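Local coordinates for DNA mismatch repair protein MutS (Thermus aquaticus, PDB 1EWQ) that binds mismatched DNA as a sensor of replication errors and, with a weak ATPase activity, takes part in mismatch repair, at residues R293-D298 with I599-Q604. Numbering follows the deposited sequence.
Sequences RHPLLD and IALLAQ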
loop_
_atom_site.group_PDB
_atom_site.type_symbol
_atom_site.label_atom_id
_atom_site.label_comp_id
_atom_site.label_asym_id
_atom_site.label_seq_id
_atom_site.Cartn_x
_atom_site.Cartn_y
_atom_site.Cartn_z
ATOM N N ARG C 293 -26.290 -6.945 -6.259
ATOM C CA ARG C 293 -25.553 -8.006 -6.956
ATOM C C ARG C 293 -26.451 -8.683 -8.006
ATOM O O ARG C 293 -26.007 -9.005 -9.106
ATOM C CB ARG C 293 -25.060 -9.074 -5.955
ATOM C CG ARG C 293 -23.706 -9.677 -6.291
ATOM C CD ARG C 293 -23.485 -11.055 -5.661
ATOM N NE ARG C 293 -23.776 -11.115 -4.229
ATOM C CZ ARG C 293 -23.215 -10.337 -3.317
ATOM N NH1 ARG C 293 -22.331 -9.422 -3.691
ATOM N NH2 ARG C 293 -23.518 -10.490 -2.035
ATOM N N HIS C 294 -27.715 -8.898 -7.649
ATOM C CA HIS C 294 -28.678 -9.548 -8.542
ATOM C C HIS C 294 -30.004 -8.798 -8.626
ATOM O O HIS C 294 -30.950 -9.124 -7.906
ATOM C CB HIS C 294 -28.957 -10.975 -8.059
ATOM C CG HIS C 294 -27.762 -11.873 -8.104
ATOM N ND1 HIS C 294 -27.417 -12.600 -9.224
ATOM C CD2 HIS C 294 -26.814 -12.135 -7.180
ATOM C CE1 HIS C 294 -26.305 -13.271 -8.986
ATOM N NE2 HIS C 294 -25.920 -13.005 -7.752
ATOM N N PRO C 295 -30.086 -7.771 -9.492
ATOM C CA PRO C 295 -31.339 -7.015 -9.633
ATOM C C PRO C 295 -32.411 -7.977 -10.142
ATOM O O PRO C 295 -32.106 -8.910 -10.887
ATOM C CB PRO C 295 -30.996 -5.940 -10.675
ATOM C CG PRO C 295 -29.486 -5.769 -10.515
ATOM C CD PRO C 295 -29.005 -7.187 -10.309
ATOM N N LEU C 296 -33.661 -7.738 -9.757
ATOM C CA LEU C 296 -34.783 -8.592 -10.156
ATOM C C LEU C 296 -35.305 -8.333 -11.579
ATOM O O LEU C 296 -35.067 -7.283 -12.165
ATOM C CB LEU C 296 -35.946 -8.412 -9.165
ATOM C CG LEU C 296 -35.639 -8.455 -7.663
ATOM C CD1 LEU C 296 -36.937 -8.249 -6.883
ATOM C CD2 LEU C 296 -34.993 -9.784 -7.280
ATOM N N LEU C 297 -36.023 -9.312 -12.118
ATOM C CA LEU C 297 -36.615 -9.213 -13.451
ATOM C C LEU C 297 -38.142 -9.203 -13.320
ATOM O O LEU C 297 -38.854 -9.018 -14.304
ATOM C CB LEU C 297 -36.220 -10.422 -14.302
ATOM C CG LEU C 297 -34.742 -10.724 -14.544
ATOM C CD1 LEU C 297 -34.606 -12.034 -15.341
ATOM C CD2 LEU C 297 -34.118 -9.566 -15.297
ATOM N N ASP C 298 -38.633 -9.399 -12.102
ATOM C CA ASP C 298 -40.068 -9.477 -11.856
ATOM C C ASP C 298 -40.713 -8.210 -11.318
ATOM O O ASP C 298 -40.394 -7.744 -10.225
ATOM C CB ASP C 298 -40.336 -10.645 -10.914
ATOM C CG ASP C 298 -39.618 -11.912 -11.355
ATOM O OD1 ASP C 298 -39.939 -12.427 -12.456
ATOM O OD2 ASP C 298 -38.722 -12.379 -10.610
ATOM N N ILE C 599 -29.760 4.348 -13.457
ATOM C CA ILE C 599 -31.174 4.553 -13.157
ATOM C C ILE C 599 -31.914 3.218 -13.285
ATOM O O ILE C 599 -32.733 2.866 -12.429
ATOM C CB ILE C 599 -31.793 5.598 -14.118
ATOM C CG1 ILE C 599 -31.247 6.990 -13.770
ATOM C CG2 ILE C 599 -33.316 5.557 -14.043
ATOM C CD1 ILE C 599 -31.580 8.042 -14.814
ATOM N N ALA C 600 -31.608 2.482 -14.356
ATOM C CA ALA C 600 -32.219 1.172 -14.614
ATOM C C ALA C 600 -31.809 0.190 -13.516
ATOM O O ALA C 600 -32.623 -0.603 -13.035
ATOM C CB ALA C 600 -31.772 0.643 -15.973
ATOM N N LEU C 601 -30.546 0.253 -13.117
ATOM C CA LEU C 601 -30.036 -0.629 -12.070
ATOM C C LEU C 601 -30.768 -0.379 -10.759
ATOM O O LEU C 601 -31.189 -1.319 -10.080
ATOM C CB LEU C 601 -28.542 -0.400 -11.869
ATOM C CG LEU C 601 -27.830 -1.163 -10.744
ATOM C CD1 LEU C 601 -28.285 -2.616 -10.687
ATOM C CD2 LEU C 601 -26.324 -1.079 -10.987
ATOM N N LEU C 602 -30.920 0.898 -10.410
ATOM C CA LEU C 602 -31.597 1.275 -9.173
ATOM C C LEU C 602 -33.065 0.849 -9.178
ATOM O O LEU C 602 -33.575 0.345 -8.182
ATOM C CB LEU C 602 -31.481 2.789 -8.947
ATOM C CG LEU C 602 -30.083 3.325 -8.610
ATOM C CD1 LEU C 602 -30.105 4.856 -8.570
ATOM C CD2 LEU C 602 -29.633 2.764 -7.275
ATOM N N ALA C 603 -33.748 1.049 -10.299
ATOM C CA ALA C 603 -35.151 0.652 -10.383
ATOM C C ALA C 603 -35.326 -0.859 -10.221
ATOM O O ALA C 603 -36.281 -1.320 -9.587
ATOM C CB ALA C 603 -35.741 1.090 -11.711
ATOM N N GLN C 604 -34.414 -1.640 -10.791
ATOM C CA GLN C 604 -34.551 -3.086 -10.695
ATOM C C GLN C 604 -34.041 -3.678 -9.393
ATOM O O GLN C 604 -33.962 -4.904 -9.208
ATOM C CB GLN C 604 -33.942 -3.744 -11.940
ATOM C CG GLN C 604 -34.898 -3.537 -13.136
ATOM C CD GLN C 604 -34.422 -4.135 -14.434
ATOM O OE1 GLN C 604 -33.940 -3.417 -15.309
ATOM N NE2 GLN C 604 -34.551 -5.457 -14.576
#
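Both backbone polar atoms of L296 are taken up by Q604, one by its main chain and one by its side chain. The amide of L296 donates to Q604 O, with N to O 2.9 Å and the donor lying nearly on the extension of the C=O bond; the N-H is bent off the line, at 142°. In return, Q604 NE2 gives a straighter bond (160°) to L296 O, 3.1 Å away, in the plane of that carbonyl and close to the glutamine's own amide plane. Glutamine suits the place because its chain, extended beyond CG, reaches the carbonyl of L296 in the interhelix loop. NE2 also bonds to F619 O, which gives this amino group two acceptors, and OE1 is satisfied by a partner outside both segments. Q604 is the first residue past helix 589-603, the helix that follows the predicted ATP-binding P-loop in the P-loop NTPase domain (MutS domain V), while 293-298 links two helices of domain III; the pairing thus joins the ATPase domain to the helical domain within one chain. Replacing Q604 with a leucine would probably leave the carbonyls of L296 and F619 without their shared donor. P295 has no N-H to satisfy, and its carbonyl is taken by the backbone of M250; its CG presses on L601 CD1 at 3.4 Å, a tight carbon contact, and its CB lies 3.9 Å from Q604 CB. L601 brings that methyl to the ring with CG anti to the backbone N (chi1 176°), and L272 of helix 272-276 also packs against this leucine.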